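PDB 4RVU: probable quinone reductase Qor (NADPH:quinone reductase) (Zeta-crystallin homolog protein) from Mycobacterium tuberculosis, which binds NADPH and probably catalyses the transfer of its electrons to quinones. Local coordinates for residues 8-13 and 59-64; 135-140 and 164-169; 147-152 and 219-224. All coordinates share one frame; numbering follows the deposited sequence.

Contact 1: residues 8-13 and 59-64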
loop_
_atom_site.group_PDB
_atom_site.type_symbol
_atom_site.label_atom_id
_atom_site.label_comp_id
_atom_site.label_asym_id
_atom_site.label_seq_id
_atom_site.Cartn_x
_atom_site.Cartn_y
_atom_site.Cartn_z
ATOM N N ILE A 8 -31.210 16.747 -13.517
ATOM C CA ILE A 8 -30.890 17.301 -12.214
ATOM C C ILE A 8 -29.586 18.076 -12.354
ATOM O O ILE A 8 -28.507 17.498 -12.547
ATOM C CB ILE A 8 -30.761 16.207 -11.140
ATOM C CG1 ILE A 8 -32.077 15.423 -10.998
ATOM C CG2 ILE A 8 -30.371 16.810 -9.792
ATOM C CD1 ILE A 8 -33.194 16.173 -10.253
ATOM N N GLU A 9 -29.686 19.395 -12.285
ATOM C CA GLU A 9 -28.524 20.237 -12.544
ATOM C C GLU A 9 -28.056 20.909 -11.266
ATOM O O GLU A 9 -28.867 21.288 -10.416
ATOM C CB GLU A 9 -28.880 21.292 -13.588
ATOM C CG GLU A 9 -27.780 22.299 -13.873
ATOM C CD GLU A 9 -28.272 23.431 -14.742
ATOM O OE1 GLU A 9 -29.140 24.201 -14.276
ATOM O OE2 GLU A 9 -27.803 23.539 -15.892
ATOM N N VAL A 10 -26.741 21.043 -11.135
ATOM C CA VAL A 10 -26.135 21.771 -10.030
ATOM C C VAL A 10 -25.554 23.072 -10.583
ATOM O O VAL A 10 -24.679 23.048 -11.449
ATOM C CB VAL A 10 -25.051 20.920 -9.351
ATOM C CG1 VAL A 10 -24.352 21.698 -8.246
ATOM C CG2 VAL A 10 -25.676 19.651 -8.790
ATOM N N THR A 11 -26.083 24.197 -10.108
ATOM C CA THR A 11 -25.664 25.527 -10.543
ATOM C C THR A 11 -24.678 26.092 -9.528
ATOM O O THR A 11 -23.754 26.839 -9.867
ATOM C CB THR A 11 -26.894 26.453 -10.703
ATOM O OG1 THR A 11 -27.571 26.127 -11.923
ATOM C CG2 THR A 11 -26.493 27.920 -10.740
ATOM N N GLU A 12 -24.869 25.708 -8.273
ATOM C CA GLU A 12 -23.925 26.042 -7.222
ATOM C C GLU A 12 -23.777 24.809 -6.345
ATOM O O GLU A 12 -24.737 24.061 -6.158
ATOM C CB GLU A 12 -24.422 27.240 -6.402
ATOM C CG GLU A 12 -25.158 26.860 -5.115
ATOM C CD GLU A 12 -25.919 28.021 -4.494
ATOM O OE1 GLU A 12 -26.944 28.433 -5.085
ATOM O OE2 GLU A 12 -25.495 28.513 -3.415
ATOM N N THR A 13 -22.577 24.582 -5.818
ATOM C CA THR A 13 -22.345 23.430 -4.953
ATOM C C THR A 13 -22.929 23.665 -3.558
ATOM O O THR A 13 -23.197 24.802 -3.177
ATOM C CB THR A 13 -20.849 23.067 -4.867
ATOM O OG1 THR A 13 -20.114 24.149 -4.280
ATOM C CG2 THR A 13 -20.292 22.776 -6.258
ATOM N N LEU A 59 -18.886 24.374 -13.048
ATOM C CA LEU A 59 -20.309 24.683 -12.903
ATOM C C LEU A 59 -20.849 25.402 -14.138
ATOM O O LEU A 59 -20.115 26.135 -14.807
ATOM C CB LEU A 59 -20.532 25.569 -11.672
ATOM C CG LEU A 59 -20.684 24.984 -10.267
ATOM C CD1 LEU A 59 -19.758 23.823 -9.997
ATOM C CD2 LEU A 59 -20.465 26.077 -9.238
ATOM N N PRO A 60 -22.134 25.183 -14.464
ATOM C CA PRO A 60 -23.005 24.176 -13.849
ATOM C C PRO A 60 -22.780 22.806 -14.484
ATOM O O PRO A 60 -22.103 22.705 -15.512
ATOM C CB PRO A 60 -24.405 24.682 -14.194
ATOM C CG PRO A 60 -24.233 25.381 -15.492
ATOM C CD PRO A 60 -22.876 26.043 -15.404
ATOM N N PHE A 61 -23.328 21.761 -13.877
ATOM C CA PHE A 61 -23.247 20.434 -14.473
ATOM C C PHE A 61 -24.470 19.601 -14.108
ATOM O O PHE A 61 -25.098 19.836 -13.076
ATOM C CB PHE A 61 -21.943 19.716 -14.087
ATOM C CG PHE A 61 -21.767 19.482 -12.602
ATOM C CD1 PHE A 61 -21.107 20.417 -11.809
ATOM C CD2 PHE A 61 -22.212 18.304 -12.009
ATOM C CE1 PHE A 61 -20.925 20.197 -10.451
ATOM C CE2 PHE A 61 -22.039 18.077 -10.657
ATOM C CZ PHE A 61 -21.392 19.025 -9.873
ATOM N N VAL A 62 -24.823 18.668 -14.987
ATOM C CA VAL A 62 -25.821 17.649 -14.672
ATOM C C VAL A 62 -25.050 16.526 -13.996
ATOM O O VAL A 62 -24.037 16.063 -14.522
ATOM C CB VAL A 62 -26.535 17.134 -15.938
ATOM C CG1 VAL A 62 -27.438 15.956 -15.607
ATOM C CG2 VAL A 62 -27.353 18.241 -16.578
ATOM N N ILE A 63 -25.514 16.101 -12.823
ATOM C CA ILE A 63 -24.745 15.221 -11.941
ATOM C C ILE A 63 -24.936 13.722 -12.231
ATOM O O ILE A 63 -25.939 13.330 -12.840
ATOM C CB ILE A 63 -25.114 15.535 -10.477
ATOM C CG1 ILE A 63 -24.168 14.871 -9.480
ATOM C CG2 ILE A 63 -26.552 15.172 -10.207
ATOM C CD1 ILE A 63 -24.167 15.553 -8.141
ATOM N N GLY A 64 -23.963 12.902 -11.813
ATOM C CA GLY A 64 -24.093 11.446 -11.823
ATOM C C GLY A 64 -23.361 10.744 -12.954
ATOM O O GLY A 64 -23.196 11.309 -14.035
#
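Val10 and Phe61 form the hydrogen-bonded pair of a short antiparallel ladder, and the backbone does most of the joining. Val10 N gives a nearly straight bond of 2.8 Å to Phe61 O. Phe61 N returns one of 3.1 Å to Val10 O. One step on, the bond from Ile63 N to Ile8 O is weak at 3.3 Å. Between these rungs Glu9 and Val62 make a non-hydrogen-bonded pair, where the CA of each leans its hydrogen on a carbonyl of the other strand.

Apolar contacts gather on the side of Val10 and Phe61. With CG set between its own backbone N and carbonyl carbon (chi1 61°), the Phe61 ring is swung beneath Val10, whose CB sits over one face, 4.3 Å from the ring centroid, in a CH-pi contact. Ile8 CG2 meets Ile63 CG2 at 4.2 Å, the two side chains slanting across each other. At the exposed end, Leu59 CD1 abuts Thr13 CG2 at 3.9 Å. On the other side of the ladder, the extended Glu9 chain runs alongside the ring of Pro60, which follows a cis peptide bond.

Strand 5-10 is the middle member of a three-stranded antiparallel sheet, flanked by strand 20-24 and strand 61-62, and Tyr100 bonds to the backbones of both Ile8 and Ile63.

Contact 2: residues 135-140 and 164-169. With NDP (NADPH dihydro-nicotinamide-adenine-dinucleotide phosphate), chain E.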
loop_
_atom_site.group_PDB
_atom_site.type_symbol
_atom_site.label_atom_id
_atom_site.label_comp_id
_atom_site.label_asym_id
_atom_site.label_seq_id
_atom_site.Cartn_x
_atom_site.Cartn_y
_atom_site.Cartn_z
ATOM N N TYR A 135 -12.621 -4.971 -8.479
ATOM C CA TYR A 135 -11.219 -4.558 -8.436
ATOM C C TYR A 135 -10.667 -4.651 -7.010
ATOM O O TYR A 135 -9.488 -4.963 -6.803
ATOM C CB TYR A 135 -10.979 -3.187 -9.121
ATOM C CG TYR A 135 -11.227 -1.912 -8.310
ATOM C CD1 TYR A 135 -10.413 -1.579 -7.227
ATOM C CD2 TYR A 135 -12.218 -1.006 -8.689
ATOM C CE1 TYR A 135 -10.610 -0.424 -6.505
ATOM C CE2 TYR A 135 -12.420 0.167 -7.977
ATOM C CZ TYR A 135 -11.608 0.450 -6.887
ATOM O OH TYR A 135 -11.782 1.610 -6.161
ATOM N N LEU A 136 -11.530 -4.411 -6.029
ATOM C CA LEU A 136 -11.108 -4.504 -4.629
ATOM C C LEU A 136 -10.712 -5.936 -4.263
ATOM O O LEU A 136 -9.701 -6.142 -3.582
ATOM C CB LEU A 136 -12.203 -3.978 -3.691
ATOM C CG LEU A 136 -12.379 -2.460 -3.590
ATOM C CD1 LEU A 136 -13.621 -2.084 -2.771
ATOM C CD2 LEU A 136 -11.125 -1.774 -3.034
ATOM N N LEU A 137 -11.494 -6.912 -4.727
ATOM C CA LEU A 137 -11.303 -8.326 -4.375
ATOM C C LEU A 137 -10.352 -9.076 -5.292
ATOM O O LEU A 137 -9.831 -10.122 -4.920
ATOM C CB LEU A 137 -12.641 -9.058 -4.383
ATOM C CG LEU A 137 -13.634 -8.653 -3.310
ATOM C CD1 LEU A 137 -14.986 -9.269 -3.613
ATOM C CD2 LEU A 137 -13.142 -9.115 -1.957
ATOM N N LYS A 138 -10.147 -8.566 -6.502
ATOM C CA LYS A 138 -9.346 -9.291 -7.486
ATOM C C LYS A 138 -8.007 -8.628 -7.792
ATOM O O LYS A 138 -7.084 -9.292 -8.263
ATOM C CB LYS A 138 -10.133 -9.478 -8.794
ATOM C CG LYS A 138 -11.359 -10.380 -8.676
ATOM C CD LYS A 138 -10.958 -11.851 -8.651
ATOM C CE LYS A 138 -12.175 -12.775 -8.520
ATOM N NZ LYS A 138 -13.103 -12.643 -9.643
ATOM N N SER A 139 -7.902 -7.327 -7.522
ATOM C CA SER A 139 -6.740 -6.537 -7.947
ATOM C C SER A 139 -6.033 -5.804 -6.813
ATOM O O SER A 139 -4.805 -5.884 -6.682
ATOM C CB SER A 139 -7.145 -5.531 -9.037
ATOM O OG SER A 139 -7.660 -6.204 -10.171
ATOM N N VAL A 140 -6.789 -5.061 -6.013
ATOM C CA VAL A 140 -6.184 -4.321 -4.896
ATOM C C VAL A 140 -5.614 -5.269 -3.835
ATOM O O VAL A 140 -4.435 -5.174 -3.458
ATOM C CB VAL A 140 -7.170 -3.304 -4.283
ATOM C CG1 VAL A 140 -6.625 -2.759 -2.970
ATOM C CG2 VAL A 140 -7.428 -2.162 -5.268
ATOM N N GLN A 164 -21.002 -10.706 -0.375
ATOM C CA GLN A 164 -21.438 -11.864 -1.138
ATOM C C GLN A 164 -20.320 -12.459 -1.962
ATOM O O GLN A 164 -20.130 -13.681 -1.973
ATOM C CB GLN A 164 -22.586 -11.488 -2.063
ATOM C CG GLN A 164 -23.846 -11.056 -1.353
ATOM C CD GLN A 164 -24.918 -10.673 -2.347
ATOM O OE1 GLN A 164 -25.580 -11.537 -2.923
ATOM N NE2 GLN A 164 -25.077 -9.372 -2.576
ATOM N N TRP A 165 -19.587 -11.594 -2.659
ATOM C CA TRP A 165 -18.588 -12.052 -3.614
ATOM C C TRP A 165 -17.419 -12.706 -2.885
ATOM O O TRP A 165 -16.976 -13.791 -3.266
ATOM C CB TRP A 165 -18.095 -10.889 -4.476
ATOM C CG TRP A 165 -17.657 -11.306 -5.843
ATOM C CD1 TRP A 165 -17.273 -12.559 -6.241
ATOM C CD2 TRP A 165 -17.596 -10.475 -7.013
ATOM N NE1 TRP A 165 -16.958 -12.549 -7.586
ATOM C CE2 TRP A 165 -17.156 -11.285 -8.080
ATOM C CE3 TRP A 165 -17.859 -9.126 -7.250
ATOM C CZ2 TRP A 165 -16.989 -10.788 -9.377
ATOM C CZ3 TRP A 165 -17.694 -8.633 -8.540
ATOM C CH2 TRP A 165 -17.260 -9.462 -9.585
ATOM N N ALA A 166 -16.933 -12.053 -1.832
ATOM C CA ALA A 166 -15.873 -12.629 -1.003
ATOM C C ALA A 166 -16.306 -13.972 -0.404
ATOM O O ALA A 166 -15.551 -14.945 -0.434
ATOM C CB ALA A 166 -15.449 -11.646 0.101
ATOM N N THR A 167 -17.523 -14.034 0.124
ATOM C CA THR A 167 -18.048 -15.283 0.689
ATOM C C THR A 167 -18.053 -16.397 -0.355
ATOM O O THR A 167 -17.641 -17.523 -0.077
ATOM C CB THR A 167 -19.455 -15.083 1.243
ATOM O OG1 THR A 167 -19.386 -14.137 2.319
ATOM C CG2 THR A 167 -20.022 -16.400 1.765
ATOM N N HIS A 168 -18.502 -16.072 -1.563
ATOM C CA HIS A 168 -18.470 -17.021 -2.673
ATOM C C HIS A 168 -17.057 -17.510 -2.963
ATOM O O HIS A 168 -16.862 -18.667 -3.342
ATOM C CB HIS A 168 -19.053 -16.393 -3.937
ATOM C CG HIS A 168 -18.847 -17.222 -5.165
ATOM N ND1 HIS A 168 -19.522 -18.406 -5.385
ATOM C CD2 HIS A 168 -18.031 -17.049 -6.232
ATOM C CE1 HIS A 168 -19.137 -18.920 -6.540
ATOM N NE2 HIS A 168 -18.233 -18.116 -7.073
ATOM N N LEU A 169 -16.074 -16.627 -2.797
ATOM C CA LEU A 169 -14.673 -16.986 -3.038
ATOM C C LEU A 169 -14.010 -17.731 -1.862
ATOM O O LEU A 169 -12.801 -17.987 -1.887
ATOM C CB LEU A 169 -13.864 -15.742 -3.415
ATOM C CG LEU A 169 -14.342 -15.030 -4.684
ATOM C CD1 LEU A 169 -13.779 -13.611 -4.788
ATOM C CD2 LEU A 169 -13.956 -15.842 -5.907
HETATM P PA NDP E . -23.241 3.067 0.724
HETATM O O1A NDP E . -24.484 2.488 0.109
HETATM O O2A NDP E . -22.236 2.152 1.362
HETATM O O5B NDP E . -23.672 4.185 1.795
HETATM C C5B NDP E . -22.722 4.690 2.728
HETATM C C4B NDP E . -22.831 3.864 3.998
HETATM O O4B NDP E . -21.727 4.108 4.870
HETATM C C3B NDP E . -24.070 4.230 4.794
HETATM O O3B NDP E . -25.206 3.466 4.387
HETATM C C2B NDP E . -23.668 3.930 6.224
HETATM O O2B NDP E . -24.117 2.639 6.613
HETATM C C1B NDP E . -22.148 3.981 6.228
HETATM N N9A NDP E . -21.750 5.163 7.026
HETATM C C8A NDP E . -21.009 5.143 8.146
HETATM N N7A NDP E . -20.843 6.391 8.642
HETATM C C5A NDP E . -21.499 7.239 7.833
HETATM C C6A NDP E . -21.733 8.699 7.781
HETATM N N6A NDP E . -21.214 9.518 8.723
HETATM N N1A NDP E . -22.479 9.182 6.766
HETATM C C2A NDP E . -22.997 8.373 5.826
HETATM N N3A NDP E . -22.828 7.042 5.811
HETATM C C4A NDP E . -22.100 6.423 6.770
HETATM O O3 NDP E . -22.507 3.960 -0.387
HETATM P PN NDP E . -21.917 3.319 -1.735
HETATM O O1N NDP E . -22.159 1.834 -1.713
HETATM O O2N NDP E . -22.400 4.160 -2.887
HETATM O O5D NDP E . -20.340 3.570 -1.568
HETATM C C5D NDP E . -19.633 3.017 -0.460
HETATM C C4D NDP E . -18.354 3.806 -0.223
HETATM O O4D NDP E . -17.386 3.469 -1.215
HETATM C C3D NDP E . -18.596 5.295 -0.351
HETATM O O3D NDP E . -17.804 5.960 0.632
HETATM C C2D NDP E . -18.087 5.654 -1.730
HETATM O O2D NDP E . -17.576 6.988 -1.740
HETATM C C1D NDP E . -16.986 4.628 -1.946
HETATM N N1N NDP E . -16.779 4.248 -3.344
HETATM C C2N NDP E . -15.535 4.269 -3.826
HETATM C C3N NDP E . -15.244 3.908 -5.134
HETATM C C7N NDP E . -13.824 3.963 -5.609
HETATM O O7N NDP E . -13.559 3.583 -6.736
HETATM N N7N NDP E . -12.887 4.419 -4.779
HETATM C C4N NDP E . -16.336 3.458 -6.076
HETATM C C5N NDP E . -17.641 3.468 -5.425
HETATM C C6N NDP E . -17.809 3.853 -4.100
HETATM P P2B NDP E . -24.124 2.204 8.162
HETATM O O1X NDP E . -23.360 3.296 8.854
HETATM O O2X NDP E . -25.580 2.149 8.525
HETATM O O3X NDP E . -23.452 0.862 8.173
HETATM O O HOH W 1 -15.879 -14.529 -9.360
#
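Leu137 fits its two methyl groups against Trp165 and Ala166 in a helix pair that no direct hydrogen bond crosses. Unusually, segment 135-140 stays helical but with a wider pi-type turn at 136-140, where Tyr135 O accepts from both Ser139 N and Val140 N, the latter at 2.8 Å. The axes of the two short segments come within 10.8 Å of each other, inclined at 50°.

The branches of Leu137 divide the work. CD1 presses against Trp165 CB at 3.6 Å, at the root of the indole, and also lies near the backbone N of Ala166; CD2 meets Ala166 CB at 4.0 Å. The leucine thus straddles two consecutive residues of the facing helix. Its CG lies anti to the carbonyl carbon (chi1 -67°), and chi2 then spreads the methyls over the two neighbours. Leu137 also touches Leu162, and Ala166 touches Val173 of strand 172-176.

Beside this apolar centre, Lys138 brings a polar group. Its chain, bent at chi2 and chi4, passes CE by Leu169 CD1 at 4.1 Å. Its NZ is salt-bridged to Glu289, while its link to a water is weak and long. That water lies at the edge of the indole, in its plane, and accepts a firmer bond of 2.9 Å from Trp165 NE1.

Tyr135 serves a different partner. Its OH donates to the carboxamide oxygen O7N of NADPH at 2.7 Å, with O7N near the plane of the ring, and Phe276 stacks on that ring. Helix 120-140 thus has two roles: it packs against the first helix of a Rossmann-type nucleotide-binding domain and presents a tyrosine to the nicotinamide end of the cofactor.

Contact 3: residues 147-152 and 219-224. With NDP (NADPH dihydro-nicotinamide-adenine-dinucleotide phosphate), chain E.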
loop_
_atom_site.group_PDB
_atom_site.type_symbol
_atom_site.label_atom_id
_atom_site.label_comp_id
_atom_site.label_asym_id
_atom_site.label_seq_id
_atom_site.Cartn_x
_atom_site.Cartn_y
_atom_site.Cartn_z
ATOM N N ASP A 147 -8.912 -16.695 3.680
ATOM C CA ASP A 147 -8.678 -15.362 4.223
ATOM C C ASP A 147 -9.855 -14.925 5.088
ATOM O O ASP A 147 -10.954 -15.485 5.001
ATOM C CB ASP A 147 -8.507 -14.323 3.103
ATOM C CG ASP A 147 -7.170 -14.413 2.384
ATOM O OD1 ASP A 147 -6.254 -15.130 2.839
ATOM O OD2 ASP A 147 -7.042 -13.736 1.336
ATOM N N THR A 148 -9.618 -13.908 5.911
ATOM C CA THR A 148 -10.692 -13.208 6.602
ATOM C C THR A 148 -10.508 -11.733 6.299
ATOM O O THR A 148 -9.390 -11.229 6.358
ATOM C CB THR A 148 -10.634 -13.403 8.128
ATOM O OG1 THR A 148 -10.777 -14.792 8.438
ATOM C CG2 THR A 148 -11.756 -12.627 8.802
ATOM N N VAL A 149 -11.580 -11.047 5.919
ATOM C CA VAL A 149 -11.485 -9.620 5.634
ATOM C C VAL A 149 -12.514 -8.848 6.442
ATOM O O VAL A 149 -13.536 -9.400 6.844
ATOM C CB VAL A 149 -11.658 -9.306 4.119
ATOM C CG1 VAL A 149 -10.584 -10.006 3.304
ATOM C CG2 VAL A 149 -13.057 -9.716 3.637
ATOM N N LEU A 150 -12.232 -7.573 6.679
ATOM C CA LEU A 150 -13.192 -6.670 7.316
ATOM C C LEU A 150 -13.772 -5.726 6.266
ATOM O O LEU A 150 -13.028 -5.107 5.488
ATOM C CB LEU A 150 -12.501 -5.866 8.429
ATOM C CG LEU A 150 -13.243 -4.690 9.067
ATOM C CD1 LEU A 150 -14.519 -5.172 9.747
ATOM C CD2 LEU A 150 -12.353 -3.972 10.051
ATOM N N VAL A 151 -15.099 -5.632 6.232
ATOM C CA VAL A 151 -15.794 -4.744 5.302
ATOM C C VAL A 151 -16.708 -3.817 6.090
ATOM O O VAL A 151 -17.722 -4.260 6.640
ATOM C CB VAL A 151 -16.658 -5.556 4.313
ATOM C CG1 VAL A 151 -17.467 -4.625 3.407
ATOM C CG2 VAL A 151 -15.790 -6.480 3.473
ATOM N N HIS A 152 -16.356 -2.539 6.152
ATOM C CA HIS A 152 -17.203 -1.564 6.835
ATOM C C HIS A 152 -18.464 -1.277 6.018
ATOM O O HIS A 152 -18.480 -1.495 4.801
ATOM C CB HIS A 152 -16.424 -0.276 7.103
ATOM C CG HIS A 152 -15.345 -0.428 8.131
ATOM N ND1 HIS A 152 -15.610 -0.778 9.441
ATOM C CD2 HIS A 152 -14.000 -0.272 8.045
ATOM C CE1 HIS A 152 -14.474 -0.831 10.116
ATOM N NE2 HIS A 152 -13.482 -0.528 9.293
ATOM N N ALA A 219 -7.089 -8.334 5.008
ATOM C CA ALA A 219 -7.364 -7.052 4.361
ATOM C C ALA A 219 -8.553 -6.363 5.017
ATOM O O ALA A 219 -9.471 -7.023 5.503
ATOM C CB ALA A 219 -7.626 -7.251 2.880
ATOM N N VAL A 220 -8.537 -5.037 5.025
ATOM C CA VAL A 220 -9.720 -4.275 5.413
ATOM C C VAL A 220 -10.194 -3.492 4.205
ATOM O O VAL A 220 -9.400 -2.814 3.554
ATOM C CB VAL A 220 -9.406 -3.259 6.520
ATOM C CG1 VAL A 220 -10.637 -2.378 6.788
ATOM C CG2 VAL A 220 -8.963 -3.972 7.787
ATOM N N TYR A 221 -11.479 -3.591 3.894
ATOM C CA TYR A 221 -12.066 -2.737 2.879
ATOM C C TYR A 221 -12.858 -1.650 3.584
ATOM O O TYR A 221 -13.946 -1.904 4.105
ATOM C CB TYR A 221 -12.938 -3.567 1.933
ATOM C CG TYR A 221 -12.124 -4.585 1.160
ATOM C CD1 TYR A 221 -11.314 -4.190 0.098
ATOM C CD2 TYR A 221 -12.153 -5.930 1.499
ATOM C CE1 TYR A 221 -10.553 -5.118 -0.613
ATOM C CE2 TYR A 221 -11.406 -6.870 0.786
ATOM C CZ TYR A 221 -10.615 -6.455 -0.266
ATOM O OH TYR A 221 -9.882 -7.396 -0.961
ATOM N N ASP A 222 -12.290 -0.447 3.620
ATOM C CA ASP A 222 -12.849 0.666 4.391
ATOM C C ASP A 222 -13.377 1.754 3.465
ATOM O O ASP A 222 -12.605 2.483 2.822
ATOM C CB ASP A 222 -11.784 1.214 5.361
ATOM C CG ASP A 222 -12.323 2.291 6.299
ATOM O OD1 ASP A 222 -13.188 3.095 5.897
ATOM O OD2 ASP A 222 -11.849 2.358 7.454
ATOM N N GLY A 223 -14.702 1.856 3.384
ATOM C CA GLY A 223 -15.336 2.880 2.563
ATOM C C GLY A 223 -15.952 3.983 3.406
ATOM O O GLY A 223 -16.699 4.827 2.905
ATOM N N VAL A 224 -15.625 3.976 4.695
ATOM C CA VAL A 224 -16.236 4.884 5.661
ATOM C C VAL A 224 -15.290 6.031 6.031
ATOM O O VAL A 224 -15.718 7.174 6.218
ATOM C CB VAL A 224 -16.671 4.099 6.911
ATOM C CG1 VAL A 224 -17.119 5.042 8.021
ATOM C CG2 VAL A 224 -17.789 3.116 6.546
HETATM P PA NDP E . -23.241 3.067 0.724
HETATM O O1A NDP E . -24.484 2.488 0.109
HETATM O O2A NDP E . -22.236 2.152 1.362
HETATM O O5B NDP E . -23.672 4.185 1.795
HETATM C C5B NDP E . -22.722 4.690 2.728
HETATM C C4B NDP E . -22.831 3.864 3.998
HETATM O O4B NDP E . -21.727 4.108 4.870
HETATM C C3B NDP E . -24.070 4.230 4.794
HETATM O O3B NDP E . -25.206 3.466 4.387
HETATM C C2B NDP E . -23.668 3.930 6.224
HETATM O O2B NDP E . -24.117 2.639 6.613
HETATM C C1B NDP E . -22.148 3.981 6.228
HETATM N N9A NDP E . -21.750 5.163 7.026
HETATM C C8A NDP E . -21.009 5.143 8.146
HETATM N N7A NDP E . -20.843 6.391 8.642
HETATM C C5A NDP E . -21.499 7.239 7.833
HETATM C C6A NDP E . -21.733 8.699 7.781
HETATM N N6A NDP E . -21.214 9.518 8.723
HETATM N N1A NDP E . -22.479 9.182 6.766
HETATM C C2A NDP E . -22.997 8.373 5.826
HETATM N N3A NDP E . -22.828 7.042 5.811
HETATM C C4A NDP E . -22.100 6.423 6.770
HETATM O O3 NDP E . -22.507 3.960 -0.387
HETATM P PN NDP E . -21.917 3.319 -1.735
HETATM O O1N NDP E . -22.159 1.834 -1.713
HETATM O O2N NDP E . -22.400 4.160 -2.887
HETATM O O5D NDP E . -20.340 3.570 -1.568
HETATM C C5D NDP E . -19.633 3.017 -0.460
HETATM C C4D NDP E . -18.354 3.806 -0.223
HETATM O O4D NDP E . -17.386 3.469 -1.215
HETATM C C3D NDP E . -18.596 5.295 -0.351
HETATM O O3D NDP E . -17.804 5.960 0.632
HETATM C C2D NDP E . -18.087 5.654 -1.730
HETATM O O2D NDP E . -17.576 6.988 -1.740
HETATM C C1D NDP E . -16.986 4.628 -1.946
HETATM N N1N NDP E . -16.779 4.248 -3.344
HETATM C C2N NDP E . -15.535 4.269 -3.826
HETATM C C3N NDP E . -15.244 3.908 -5.134
HETATM C C7N NDP E . -13.824 3.963 -5.609
HETATM O O7N NDP E . -13.559 3.583 -6.736
HETATM N N7N NDP E . -12.887 4.419 -4.779
HETATM C C4N NDP E . -16.336 3.458 -6.076
HETATM C C5N NDP E . -17.641 3.468 -5.425
HETATM C C6N NDP E . -17.809 3.853 -4.100
HETATM P P2B NDP E . -24.124 2.204 8.162
HETATM O O1X NDP E . -23.360 3.296 8.854
HETATM O O2X NDP E . -25.580 2.149 8.525
HETATM O O3X NDP E . -23.452 0.862 8.173
HETATM O O HOH W 2 -16.592 -0.254 3.433
#
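Leu150 and Val220 lie at the closely packed centre of two parallel strands, running alongside each other on one face of the sheet, with Leu150 CD2 4.0 Å from Val220 CG1. Leu150 uses both its N and its O toward the one neighbouring strand: its N bonds to Ala219 O, and its O receives Tyr221 N at 2.7 Å. A third bond, His152 N to Tyr221 O, is longer at 3.2 Å. On the opposite face Val149 CG1 and Val151 CG2 both touch the Tyr221 ring, at CE2 and CD2 respectively. With CG anti to its carbonyl carbon (chi1 -64°), that ring lies back over the valines, and its OH bonds to Leu136 O.

Beyond the last rung the strands part, and a water takes over from direct pairing. It donates to His152 O at 2.6 Å and to Tyr221 O, and accepts from Gly223 N at 2.8 Å, bridging both backbones where they separate. Nearby, His152 CD2 comes within 3.4 Å of Asp222 OD2, ring and carboxylate planes 63° apart, while His152 CB meets Val224 CG2.

Ser232 OG bonds both His152 NE2 and Asp222 OD2, and Thr228 OG1 also bonds OD2. Asp222 OD1 takes the amides of Gly225 and, at 2.9 Å in an Asx turn, Val224. Gly223 O accepts from the nicotinamide-ribose hydroxyl O3D of NADPH (2.8 Å), and Val224 CG1 borders the adenine. This chemistry is consistent with a buried carboxylate that fixes the turn by which the strand end receives the cofactor.

In the fold
Contacts 2 and 3 illustrate how one cofactor can be served by elements in and beside a Rossmann-type domain. Their centres are about 11 Å apart, and they touch directly where Leu136 O lies 2.9 Å from Tyr221 OH. Their segments alternate along the chain: helix 120-140, strand 148-151 and helix 157-168 come in succession before strand 217-222 returns beside the first strand. Between them they serve the nicotinamide and adenosine halves of NADPH. Contact 1 lies across the chain's centre, its centre about 34 Å from that of contact 2 and 33 Å from that of contact 3, and the Ile63 side chain remains about 13 Å from the cofactor.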